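Local structure of ferritin light chain (Trichoplusia ni, 1Z6O) at residues 59-62 with 66-69; 52-57 with 114-119; 74-79 with 123-128. The protein forms, with ferritin heavy chains, the shell of a secreted iron store, in which it probably helps the ferrihydrite core to nucleate. One frame throughout, in Å; residues are numbered along the deposited sequence.

The three contacts lie on the same side of the chain's centre, with their own centres about 10 to 13 Å apart. Interaction 1 is the outermost, about 24 Å from the chain's centre, and only partly buried; interactions 2 and 3 are buried. Helix 37-61 serves both interaction 1 and interaction 2, whereas interaction 3 joins helix 70-96 to helix 122-148. The chemistry follows the place: the short turn of interaction 1 is held by hydrogen bonds to backbone carbonyls, interaction 2 lays a tyrosine ring against a helix, and interaction 3 is almost wholly hydrocarbon. Phe62, Tyr116 and Phe76 pack where the contacts meet.

Interaction 1: 59-62 with 66-69; sequences AAYF and QTNR
Phe62, Thr67 and Arg69 supply most of the surface buried here, and two hydrogen bonds to successive carbonyls draw the chain back on itself. The hydroxyl of Thr67 donates to the backbone of the residue before the phenylalanine: OG1 lies 2.8 Å from Tyr61 O, in the carbonyl plane and on a lone pair, with a C=O...OG1 angle of 140°. A chi1 of 53° sets OG1 between the threonine's own backbone N and carbonyl carbon and leaves CG2 to turn to the tyrosine, where it meets CE2 of Tyr61 at 3.8 Å. Thr67 thus presents its polar branch to the main chain and its methyl to the ring. Farther along, Arg69 N gives its hydrogen to Phe62 O at 2.8 Å, approaching nearly in line with the carbonyl (C=O...N angle 164°). Beside this bond the aliphatic root of the arginine lies against the phenylalanine, Arg69 CG coming within 4.0 Å of Phe62 CD2. The guanidinium leads away to a salt bridge of NE with Glu122. A water between the side chains donates to Gln66 OE1 and bonds weakly to Tyr61 OH, while the amide of Asn68 hydrogen-bonds to Thr166 and Arg158 of a neighbouring heavy-chain subunit. Arg69 stands at the N-cap position of helix 70-96, so the contact closes the short turn between helix 37-61 and that helix, the first helix-to-helix connection of the ferritin four-helix bundle.

Interaction 2: 52-57 with 114-119; sequences SYDYLL and KNYTAE
Asp54 and Tyr116 face each other with CA atoms 6.7 Å apart, and nearly one helical turn on Leu57 and Ala118 close to 5.9 Å, so the irregular segment 114-119 runs beside helix 37-61 without any hydrogen bond between the two. Tyr116 carries the contact. With CG anti to the backbone N (chi1 -176°), its ring reaches in toward the helix and lies face-on against the aspartate: Asp54 CB sits over the face, 3.5 Å from the ring centroid and 8° off the normal, a CH-pi contact. The carboxylate continues over the CB/CG root of the tyrosine, its plane only 4° from that of the ring, its charge probably balanced by Arg51. At the far end Tyr116 OH comes to the edge of the Tyr55 ring, 3.6 Å from CD2. Leu57 CB and Ala118 CB, 3.9 Å apart, add a small apolar touch. Cutting the tyrosine back to an alanine here is likely to leave Asp54 CB without its aromatic partner, Ser58 OG without the phenol, and a gap beside the helix. The loop between helices 70-96 and 122-148 is thus laid along a helix of the ferritin four-helix bundle by CH-pi contact and van der Waals packing, while Asp54 OD2 and Tyr116 OH find their polar partners, Arg51 and Ser58, on helix 37-61.

Interaction 3: 74-79 with 123-128; sequences KLFKKL and LEALAK
Leu75 and Phe76 reach from helix 70-96 to Leu126 and Ala125 on helix 122-148: the nearest CA atoms of the two segments, those of Phe76 and Leu126, are 9.4 Å apart, and side chains fill the space between the backbones. Leu75 is extended, with CG anti to the backbone N (chi1 -180°), which carries CD1 out to Leu126 CD2 at 4.0 Å. The two leucine side chains meet methyl to methyl at about a right angle. Phe76 has its CG anti to the carbonyl carbon instead (chi1 -80°), and the ring points its far edge at helix 122-148. There Phe76 CZ lies 4.0 Å from Ala125 CB, with CE1 equally near that methyl, and 3.6 Å from Ala125 O, which sits at the rim in the plane of the ring. The small alanine leaves room for the phenyl to come this close to the backbone. One face of the ring is covered from within its own helix, Leu75 CD2 standing 4.1 Å above the plane of the Phe76 ring, over its centre. His181 of helix 157-190 touches both Leu75 and Leu126, and Ala59 of helix 37-61 packs on Phe76, which places the contact inside the four-helix bundle. With no hydrogen bond or charge pair between the segments, the helices are held here by dispersion and burial of hydrocarbon, and the approach of an aromatic edge to a carbonyl oxygen adds at most a faint electrostatic attraction.

Interaction 1: 59-62 with 66-69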
ATOM      1  N   ALA A  59     -20.330  -0.519  45.206  1.00 15.04           N
ATOM      2  CA  ALA A  59     -19.072  -0.418  44.464  1.00 17.38           C
ATOM      3  C   ALA A  59     -18.069   0.413  45.272  1.00 22.56           C
ATOM      4  O   ALA A  59     -16.878   0.088  45.330  1.00 18.02           O
ATOM      5  CB  ALA A  59     -19.301   0.228  43.095  1.00 16.95           C
ATOM      6  N   ALA A  60     -18.554   1.488  45.890  1.00 16.62           N
ATOM      7  CA  ALA A  60     -17.694   2.352  46.704  1.00 17.86           C
ATOM      8  C   ALA A  60     -17.178   1.582  47.918  1.00 17.26           C
ATOM      9  O   ALA A  60     -15.984   1.597  48.212  1.00 17.14           O
ATOM     10  CB  ALA A  60     -18.479   3.605  47.172  1.00 17.16           C
ATOM     11  N   TYR A  61     -18.075   0.897  48.621  1.00 16.92           N
ATOM     12  CA  TYR A  61     -17.662   0.146  49.800  1.00 17.48           C
ATOM     13  C   TYR A  61     -16.547  -0.859  49.489  1.00 20.23           C
ATOM     14  O   TYR A  61     -15.582  -0.971  50.245  1.00 17.05           O
ATOM     15  CB  TYR A  61     -18.847  -0.600  50.415  1.00 17.51           C
ATOM     16  CG  TYR A  61     -18.470  -1.356  51.668  1.00 20.53           C
ATOM     17  CD1 TYR A  61     -18.181  -0.675  52.852  1.00 20.91           C
ATOM     18  CD2 TYR A  61     -18.372  -2.751  51.666  1.00 20.33           C
ATOM     19  CE1 TYR A  61     -17.802  -1.362  54.007  1.00 23.89           C
ATOM     20  CE2 TYR A  61     -17.992  -3.449  52.820  1.00 23.94           C
ATOM     21  CZ  TYR A  61     -17.711  -2.744  53.981  1.00 26.16           C
ATOM     22  OH  TYR A  61     -17.343  -3.413  55.117  1.00 38.16           O
ATOM     23  N   PHE A  62     -16.673  -1.592  48.387  1.00 15.59           N
ATOM     24  CA  PHE A  62     -15.641  -2.564  48.046  1.00 17.60           C
ATOM     25  C   PHE A  62     -14.359  -1.949  47.521  1.00 20.16           C
ATOM     26  O   PHE A  62     -13.382  -2.653  47.268  1.00 19.79           O
ATOM     27  CB  PHE A  62     -16.193  -3.615  47.073  1.00 14.47           C
ATOM     28  CG  PHE A  62     -17.032  -4.649  47.771  1.00 18.17           C
ATOM     29  CD1 PHE A  62     -18.421  -4.597  47.718  1.00 18.56           C
ATOM     30  CD2 PHE A  62     -16.425  -5.603  48.585  1.00 19.53           C
ATOM     31  CE1 PHE A  62     -19.199  -5.483  48.479  1.00 22.16           C
ATOM     32  CE2 PHE A  62     -17.187  -6.489  49.348  1.00 21.39           C
ATOM     33  CZ  PHE A  62     -18.578  -6.427  49.296  1.00 21.37           C
ATOM     34  N   GLN A  66      -9.636  -1.042  53.217  1.00 16.57           N
ATOM     35  CA  GLN A  66      -9.679  -2.270  54.016  1.00 20.78           C
ATOM     36  C   GLN A  66     -10.249  -3.441  53.226  1.00 23.91           C
ATOM     37  O   GLN A  66      -9.720  -4.549  53.287  1.00 20.24           O
ATOM     38  CB  GLN A  66     -10.530  -2.079  55.277  1.00 21.42           C
ATOM     39  CG  GLN A  66     -10.038  -0.990  56.193  1.00 27.97           C
ATOM     40  CD  GLN A  66     -10.898  -0.854  57.446  1.00 36.96           C
ATOM     41  OE1 GLN A  66     -12.046  -1.303  57.477  1.00 30.72           O
ATOM     42  NE2 GLN A  66     -10.351  -0.217  58.473  1.00 35.35           N
ATOM     43  N   THR A  67     -11.339  -3.210  52.497  1.00 20.42           N
ATOM     44  CA  THR A  67     -11.940  -4.279  51.695  1.00 20.70           C
ATOM     45  C   THR A  67     -11.090  -4.476  50.458  1.00 20.75           C
ATOM     46  O   THR A  67     -10.656  -5.592  50.161  1.00 21.47           O
ATOM     47  CB  THR A  67     -13.376  -3.916  51.303  1.00 24.96           C
ATOM     48  OG1 THR A  67     -13.387  -2.620  50.679  1.00 27.88           O
ATOM     49  CG2 THR A  67     -14.253  -3.882  52.557  1.00 21.83           C
ATOM     50  N   ASN A  68     -10.867  -3.380  49.735  1.00 18.44           N
ATOM     51  CA  ASN A  68     -10.015  -3.364  48.556  1.00 19.65           C
ATOM     52  C   ASN A  68     -10.233  -4.559  47.621  1.00 24.12           C
ATOM     53  O   ASN A  68      -9.284  -5.273  47.288  1.00 20.87           O
ATOM     54  CB  ASN A  68      -8.540  -3.307  49.018  1.00 18.67           C
ATOM     55  CG  ASN A  68      -7.598  -2.816  47.930  1.00 22.71           C
ATOM     56  OD1 ASN A  68      -7.778  -1.731  47.384  1.00 24.77           O
ATOM     57  ND2 ASN A  68      -6.578  -3.610  47.619  1.00 20.18           N
ATOM     58  N   ARG A  69     -11.480  -4.771  47.204  1.00 19.47           N
ATOM     59  CA  ARG A  69     -11.814  -5.866  46.283  1.00 20.02           C
ATOM     60  C   ARG A  69     -12.180  -5.235  44.943  1.00 20.91           C
ATOM     61  O   ARG A  69     -13.358  -4.961  44.685  1.00 18.83           O
ATOM     62  CB  ARG A  69     -13.016  -6.652  46.805  1.00 19.12           C
ATOM     63  CG  ARG A  69     -12.837  -7.288  48.178  1.00 21.27           C
ATOM     64  CD  ARG A  69     -11.828  -8.439  48.151  1.00 23.72           C
ATOM     65  NE  ARG A  69     -11.924  -9.250  49.365  1.00 27.85           N
ATOM     66  CZ  ARG A  69     -10.995 -10.122  49.760  1.00 28.48           C
ATOM     67  NH1 ARG A  69      -9.902 -10.303  49.035  1.00 28.04           N
ATOM     68  NH2 ARG A  69     -11.144 -10.784  50.900  1.00 27.54           N
TER
HETATM   69  O   HOH W   1     -14.550  -1.704  55.599  1.00 30.47           O

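Interaction 2: 52-57 with 114-119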
ATOM      1  N   SER A  52     -29.693   1.772  40.976  1.00 15.85           N
ATOM      2  CA  SER A  52     -28.416   2.219  40.416  1.00 16.25           C
ATOM      3  C   SER A  52     -27.571   2.851  41.515  1.00 19.18           C
ATOM      4  O   SER A  52     -26.367   2.603  41.596  1.00 16.69           O
ATOM      5  CB  SER A  52     -28.591   3.211  39.244  1.00 16.56           C
ATOM      6  OG  SER A  52     -29.060   4.481  39.664  1.00 27.04           O
ATOM      7  N   TYR A  53     -28.193   3.659  42.369  1.00 16.20           N
ATOM      8  CA  TYR A  53     -27.444   4.285  43.454  1.00 18.27           C
ATOM      9  C   TYR A  53     -27.101   3.296  44.580  1.00 17.76           C
ATOM     10  O   TYR A  53     -26.055   3.434  45.210  1.00 19.59           O
ATOM     11  CB  TYR A  53     -28.188   5.541  43.962  1.00 16.54           C
ATOM     12  CG  TYR A  53     -27.863   6.747  43.091  1.00 18.19           C
ATOM     13  CD1 TYR A  53     -28.816   7.315  42.232  1.00 17.13           C
ATOM     14  CD2 TYR A  53     -26.579   7.292  43.100  1.00 17.38           C
ATOM     15  CE1 TYR A  53     -28.486   8.405  41.405  1.00 18.55           C
ATOM     16  CE2 TYR A  53     -26.241   8.369  42.282  1.00 18.74           C
ATOM     17  CZ  TYR A  53     -27.192   8.921  41.444  1.00 20.63           C
ATOM     18  OH  TYR A  53     -26.832  10.000  40.671  1.00 20.07           O
ATOM     19  N   ASP A  54     -27.942   2.289  44.828  1.00 17.83           N
ATOM     20  CA  ASP A  54     -27.597   1.272  45.839  1.00 18.57           C
ATOM     21  C   ASP A  54     -26.326   0.537  45.367  1.00 18.80           C
ATOM     22  O   ASP A  54     -25.391   0.309  46.135  1.00 17.47           O
ATOM     23  CB  ASP A  54     -28.698   0.202  45.993  1.00 19.02           C
ATOM     24  CG  ASP A  54     -29.946   0.721  46.687  1.00 29.72           C
ATOM     25  OD1 ASP A  54     -29.833   1.674  47.481  1.00 25.08           O
ATOM     26  OD2 ASP A  54     -31.040   0.158  46.449  1.00 24.29           O
ATOM     27  N   TYR A  55     -26.309   0.139  44.099  1.00 15.57           N
ATOM     28  CA  TYR A  55     -25.152  -0.573  43.547  1.00 16.49           C
ATOM     29  C   TYR A  55     -23.908   0.319  43.563  1.00 18.95           C
ATOM     30  O   TYR A  55     -22.789  -0.156  43.772  1.00 17.13           O
ATOM     31  CB  TYR A  55     -25.444  -1.021  42.107  1.00 14.35           C
ATOM     32  CG  TYR A  55     -26.541  -2.071  42.004  1.00 15.90           C
ATOM     33  CD1 TYR A  55     -27.381  -2.108  40.898  1.00 16.79           C
ATOM     34  CD2 TYR A  55     -26.711  -3.042  42.998  1.00 17.51           C
ATOM     35  CE1 TYR A  55     -28.372  -3.091  40.769  1.00 16.47           C
ATOM     36  CE2 TYR A  55     -27.703  -4.036  42.881  1.00 21.52           C
ATOM     37  CZ  TYR A  55     -28.524  -4.047  41.757  1.00 20.21           C
ATOM     38  OH  TYR A  55     -29.493  -5.018  41.599  1.00 23.00           O
ATOM     39  N   LEU A  56     -24.100   1.610  43.318  1.00 16.21           N
ATOM     40  CA  LEU A  56     -22.972   2.534  43.329  1.00 16.91           C
ATOM     41  C   LEU A  56     -22.340   2.563  44.725  1.00 18.18           C
ATOM     42  O   LEU A  56     -21.115   2.590  44.858  1.00 17.96           O
ATOM     43  CB  LEU A  56     -23.437   3.942  42.921  1.00 19.49           C
ATOM     44  CG  LEU A  56     -22.309   4.982  42.890  1.00 27.40           C
ATOM     45  CD1 LEU A  56     -21.298   4.572  41.826  1.00 30.86           C
ATOM     46  CD2 LEU A  56     -22.866   6.361  42.563  1.00 26.61           C
ATOM     47  N   LEU A  57     -23.167   2.553  45.770  1.00 15.92           N
ATOM     48  CA  LEU A  57     -22.641   2.564  47.137  1.00 18.16           C
ATOM     49  C   LEU A  57     -21.911   1.254  47.445  1.00 21.10           C
ATOM     50  O   LEU A  57     -20.912   1.260  48.159  1.00 16.52           O
ATOM     51  CB  LEU A  57     -23.767   2.810  48.154  1.00 17.65           C
ATOM     52  CG  LEU A  57     -24.405   4.212  48.050  1.00 22.54           C
ATOM     53  CD1 LEU A  57     -25.575   4.311  49.026  1.00 23.33           C
ATOM     54  CD2 LEU A  57     -23.367   5.293  48.349  1.00 20.58           C
ATOM     55  N   LYS A 114     -37.249  -3.822  52.550  1.00106.42           N
ATOM     56  CA  LYS A 114     -35.952  -4.209  53.094  1.00 98.90           C
ATOM     57  C   LYS A 114     -34.883  -3.222  52.639  1.00 92.24           C
ATOM     58  O   LYS A 114     -34.518  -3.193  51.462  1.00 94.06           O
ATOM     59  CB  LYS A 114     -35.592  -5.623  52.637  1.00 96.76           C
ATOM     60  N   ASN A 115     -34.389  -2.413  53.571  1.00 82.08           N
ATOM     61  CA  ASN A 115     -33.357  -1.429  53.255  1.00 74.83           C
ATOM     62  C   ASN A 115     -32.119  -2.095  52.664  1.00 63.05           C
ATOM     63  O   ASN A 115     -31.743  -3.199  53.055  1.00 64.95           O
ATOM     64  CB  ASN A 115     -32.952  -0.648  54.511  1.00 82.40           C
ATOM     65  CG  ASN A 115     -34.078   0.208  55.060  1.00 88.65           C
ATOM     66  OD1 ASN A 115     -34.663   1.022  54.343  1.00 90.58           O
ATOM     67  ND2 ASN A 115     -34.381   0.034  56.343  1.00 90.76           N
ATOM     68  N   TYR A 116     -31.488  -1.414  51.717  1.00 47.86           N
ATOM     69  CA  TYR A 116     -30.282  -1.928  51.081  1.00 37.94           C
ATOM     70  C   TYR A 116     -29.092  -1.387  51.866  1.00 32.17           C
ATOM     71  O   TYR A 116     -28.942  -0.179  51.996  1.00 35.73           O
ATOM     72  CB  TYR A 116     -30.207  -1.429  49.630  1.00 34.10           C
ATOM     73  CG  TYR A 116     -29.042  -1.980  48.831  1.00 28.33           C
ATOM     74  CD1 TYR A 116     -29.236  -3.004  47.903  1.00 25.51           C
ATOM     75  CD2 TYR A 116     -27.749  -1.460  48.987  1.00 26.39           C
ATOM     76  CE1 TYR A 116     -28.174  -3.502  47.132  1.00 29.19           C
ATOM     77  CE2 TYR A 116     -26.672  -1.951  48.223  1.00 27.08           C
ATOM     78  CZ  TYR A 116     -26.898  -2.969  47.296  1.00 27.16           C
ATOM     79  OH  TYR A 116     -25.865  -3.437  46.510  1.00 23.92           O
ATOM     80  N   THR A 117     -28.255  -2.263  52.407  1.00 27.26           N
ATOM     81  CA  THR A 117     -27.078  -1.797  53.142  1.00 31.10           C
ATOM     82  C   THR A 117     -25.859  -2.135  52.295  1.00 29.27           C
ATOM     83  O   THR A 117     -25.737  -3.248  51.788  1.00 25.31           O
ATOM     84  CB  THR A 117     -26.939  -2.474  54.521  1.00 36.73           C
ATOM     85  OG1 THR A 117     -26.546  -3.835  54.352  1.00 51.55           O
ATOM     86  CG2 THR A 117     -28.258  -2.432  55.268  1.00 40.38           C
ATOM     87  N   ALA A 118     -24.958  -1.173  52.142  1.00 24.25           N
ATOM     88  CA  ALA A 118     -23.767  -1.367  51.322  1.00 25.14           C
ATOM     89  C   ALA A 118     -22.606  -2.046  52.043  1.00 25.54           C
ATOM     90  O   ALA A 118     -21.762  -2.671  51.398  1.00 24.67           O
ATOM     91  CB  ALA A 118     -23.309  -0.019  50.756  1.00 23.94           C
ATOM     92  N   GLU A 119     -22.553  -1.930  53.371  1.00 20.51           N
ATOM     93  CA  GLU A 119     -21.455  -2.543  54.132  1.00 22.94           C
ATOM     94  C   GLU A 119     -21.743  -4.024  54.371  1.00 27.16           C
ATOM     95  O   GLU A 119     -22.452  -4.376  55.307  1.00 30.15           O
ATOM     96  CB  GLU A 119     -21.268  -1.830  55.484  1.00 25.56           C
ATOM     97  CG  GLU A 119     -21.093  -0.315  55.382  1.00 25.90           C
ATOM     98  CD  GLU A 119     -22.414   0.457  55.358  1.00 32.63           C
ATOM     99  OE1 GLU A 119     -23.492  -0.168  55.264  1.00 29.96           O
ATOM    100  OE2 GLU A 119     -22.373   1.705  55.427  1.00 28.68           O
TER

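Interaction 3: 74-79 with 123-128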
ATOM      1  N   LYS A  74     -15.918  -3.648  40.697  1.00 17.69           N
ATOM      2  CA  LYS A  74     -16.204  -3.571  39.266  1.00 19.53           C
ATOM      3  C   LYS A  74     -17.566  -4.208  38.946  1.00 19.47           C
ATOM      4  O   LYS A  74     -18.312  -3.718  38.089  1.00 18.00           O
ATOM      5  CB  LYS A  74     -15.104  -4.300  38.489  1.00 22.44           C
ATOM      6  CG  LYS A  74     -15.222  -4.209  36.981  1.00 31.75           C
ATOM      7  CD  LYS A  74     -14.070  -4.968  36.314  1.00 40.33           C
ATOM      8  CE  LYS A  74     -14.097  -4.798  34.803  1.00 55.03           C
ATOM      9  NZ  LYS A  74     -13.032  -5.602  34.140  1.00 68.02           N
ATOM     10  N   LEU A  75     -17.880  -5.306  39.628  1.00 16.37           N
ATOM     11  CA  LEU A  75     -19.156  -5.992  39.423  1.00 17.67           C
ATOM     12  C   LEU A  75     -20.306  -5.038  39.765  1.00 18.86           C
ATOM     13  O   LEU A  75     -21.262  -4.889  38.993  1.00 16.81           O
ATOM     14  CB  LEU A  75     -19.229  -7.249  40.313  1.00 17.26           C
ATOM     15  CG  LEU A  75     -20.497  -8.122  40.243  1.00 23.93           C
ATOM     16  CD1 LEU A  75     -20.208  -9.518  40.800  1.00 25.43           C
ATOM     17  CD2 LEU A  75     -21.615  -7.478  41.049  1.00 28.72           C
ATOM     18  N   PHE A  76     -20.213  -4.382  40.917  1.00 15.44           N
ATOM     19  CA  PHE A  76     -21.271  -3.460  41.320  1.00 15.76           C
ATOM     20  C   PHE A  76     -21.322  -2.189  40.494  1.00 16.69           C
ATOM     21  O   PHE A  76     -22.394  -1.640  40.261  1.00 17.05           O
ATOM     22  CB  PHE A  76     -21.150  -3.117  42.804  1.00 15.08           C
ATOM     23  CG  PHE A  76     -21.703  -4.184  43.694  1.00 18.58           C
ATOM     24  CD1 PHE A  76     -20.857  -5.045  44.390  1.00 17.89           C
ATOM     25  CD2 PHE A  76     -23.085  -4.359  43.799  1.00 17.39           C
ATOM     26  CE1 PHE A  76     -21.383  -6.077  45.183  1.00 20.95           C
ATOM     27  CE2 PHE A  76     -23.623  -5.381  44.587  1.00 20.24           C
ATOM     28  CZ  PHE A  76     -22.766  -6.243  45.280  1.00 21.01           C
ATOM     29  N   LYS A  77     -20.166  -1.722  40.042  1.00 14.91           N
ATOM     30  CA  LYS A  77     -20.133  -0.518  39.224  1.00 16.89           C
ATOM     31  C   LYS A  77     -20.852  -0.797  37.898  1.00 20.12           C
ATOM     32  O   LYS A  77     -21.583   0.051  37.368  1.00 17.83           O
ATOM     33  CB  LYS A  77     -18.677  -0.109  38.988  1.00 20.39           C
ATOM     34  CG  LYS A  77     -18.490   1.040  38.014  1.00 25.98           C
ATOM     35  CD  LYS A  77     -19.185   2.296  38.478  1.00 40.58           C
ATOM     36  CE  LYS A  77     -18.834   3.448  37.539  1.00 54.91           C
ATOM     37  NZ  LYS A  77     -19.743   4.590  37.734  1.00 66.15           N
ATOM     38  N   LYS A  78     -20.653  -1.993  37.359  1.00 17.05           N
ATOM     39  CA  LYS A  78     -21.316  -2.360  36.110  1.00 19.53           C
ATOM     40  C   LYS A  78     -22.837  -2.448  36.325  1.00 17.74           C
ATOM     41  O   LYS A  78     -23.614  -1.975  35.492  1.00 18.04           O
ATOM     42  CB  LYS A  78     -20.774  -3.694  35.597  1.00 21.16           C
ATOM     43  CG  LYS A  78     -21.430  -4.155  34.306  1.00 34.64           C
ATOM     44  CD  LYS A  78     -20.739  -5.388  33.740  1.00 49.27           C
ATOM     45  CE  LYS A  78     -21.392  -5.830  32.436  1.00 60.51           C
ATOM     46  NZ  LYS A  78     -20.731  -7.037  31.862  1.00 71.86           N
ATOM     47  N   LEU A  79     -23.264  -3.062  37.425  1.00 16.18           N
ATOM     48  CA  LEU A  79     -24.697  -3.142  37.734  1.00 18.19           C
ATOM     49  C   LEU A  79     -25.281  -1.731  37.888  1.00 19.55           C
ATOM     50  O   LEU A  79     -26.408  -1.463  37.461  1.00 17.72           O
ATOM     51  CB  LEU A  79     -24.934  -3.916  39.036  1.00 16.50           C
ATOM     52  CG  LEU A  79     -24.677  -5.429  38.995  1.00 21.11           C
ATOM     53  CD1 LEU A  79     -24.984  -6.027  40.368  1.00 21.18           C
ATOM     54  CD2 LEU A  79     -25.555  -6.081  37.922  1.00 23.07           C
ATOM     55  N   LEU A 123     -20.023 -12.701  50.552  1.00 19.39           N
ATOM     56  CA  LEU A 123     -21.189 -13.554  50.303  1.00 22.59           C
ATOM     57  C   LEU A 123     -22.491 -12.767  50.488  1.00 21.76           C
ATOM     58  O   LEU A 123     -23.411 -12.878  49.674  1.00 18.81           O
ATOM     59  CB  LEU A 123     -21.180 -14.781  51.226  1.00 19.39           C
ATOM     60  CG  LEU A 123     -22.416 -15.693  51.111  1.00 22.28           C
ATOM     61  CD1 LEU A 123     -22.571 -16.208  49.678  1.00 21.80           C
ATOM     62  CD2 LEU A 123     -22.272 -16.868  52.079  1.00 23.36           C
ATOM     63  N   GLU A 124     -22.578 -11.979  51.554  1.00 18.11           N
ATOM     64  CA  GLU A 124     -23.779 -11.169  51.793  1.00 19.49           C
ATOM     65  C   GLU A 124     -24.054 -10.220  50.630  1.00 18.14           C
ATOM     66  O   GLU A 124     -25.205 -10.041  50.227  1.00 19.00           O
ATOM     67  CB  GLU A 124     -23.631 -10.264  53.022  1.00 24.07           C
ATOM     68  CG  GLU A 124     -23.696 -10.898  54.372  1.00 42.04           C
ATOM     69  CD  GLU A 124     -23.536  -9.848  55.478  1.00 59.86           C
ATOM     70  OE1 GLU A 124     -22.536  -9.081  55.452  1.00 41.94           O
ATOM     71  OE2 GLU A 124     -24.414  -9.783  56.367  1.00 65.53           O
ATOM     72  N   ALA A 125     -23.003  -9.571  50.136  1.00 17.55           N
ATOM     73  CA  ALA A 125     -23.160  -8.611  49.039  1.00 19.31           C
ATOM     74  C   ALA A 125     -23.670  -9.287  47.767  1.00 18.25           C
ATOM     75  O   ALA A 125     -24.543  -8.752  47.087  1.00 18.13           O
ATOM     76  CB  ALA A 125     -21.820  -7.889  48.760  1.00 17.24           C
ATOM     77  N   LEU A 126     -23.116 -10.450  47.433  1.00 16.50           N
ATOM     78  CA  LEU A 126     -23.566 -11.169  46.240  1.00 18.38           C
ATOM     79  C   LEU A 126     -25.002 -11.657  46.419  1.00 19.17           C
ATOM     80  O   LEU A 126     -25.786 -11.649  45.468  1.00 18.35           O
ATOM     81  CB  LEU A 126     -22.661 -12.371  45.956  1.00 19.20           C
ATOM     82  CG  LEU A 126     -21.217 -12.082  45.532  1.00 29.23           C
ATOM     83  CD1 LEU A 126     -20.439 -13.392  45.515  1.00 34.00           C
ATOM     84  CD2 LEU A 126     -21.179 -11.442  44.177  1.00 30.76           C
ATOM     85  N   ALA A 127     -25.341 -12.094  47.631  1.00 16.31           N
ATOM     86  CA  ALA A 127     -26.698 -12.569  47.914  1.00 18.83           C
ATOM     87  C   ALA A 127     -27.701 -11.440  47.712  1.00 20.71           C
ATOM     88  O   ALA A 127     -28.782 -11.647  47.157  1.00 19.33           O
ATOM     89  CB  ALA A 127     -26.794 -13.088  49.360  1.00 18.56           C
ATOM     90  N   LYS A 128     -27.355 -10.245  48.182  1.00 18.66           N
ATOM     91  CA  LYS A 128     -28.244  -9.100  48.030  1.00 20.64           C
ATOM     92  C   LYS A 128     -28.335  -8.709  46.556  1.00 19.42           C
ATOM     93  O   LYS A 128     -29.401  -8.339  46.080  1.00 20.77           O
ATOM     94  CB  LYS A 128     -27.732  -7.901  48.844  1.00 23.90           C
ATOM     95  CG  LYS A 128     -28.760  -6.770  49.006  1.00 36.58           C
ATOM     96  CD  LYS A 128     -29.929  -7.244  49.882  1.00 56.41           C
ATOM     97  CE  LYS A 128     -30.744  -6.101  50.486  1.00 60.71           C
ATOM     98  NZ  LYS A 128     -31.571  -5.346  49.498  1.00 68.43           N
TER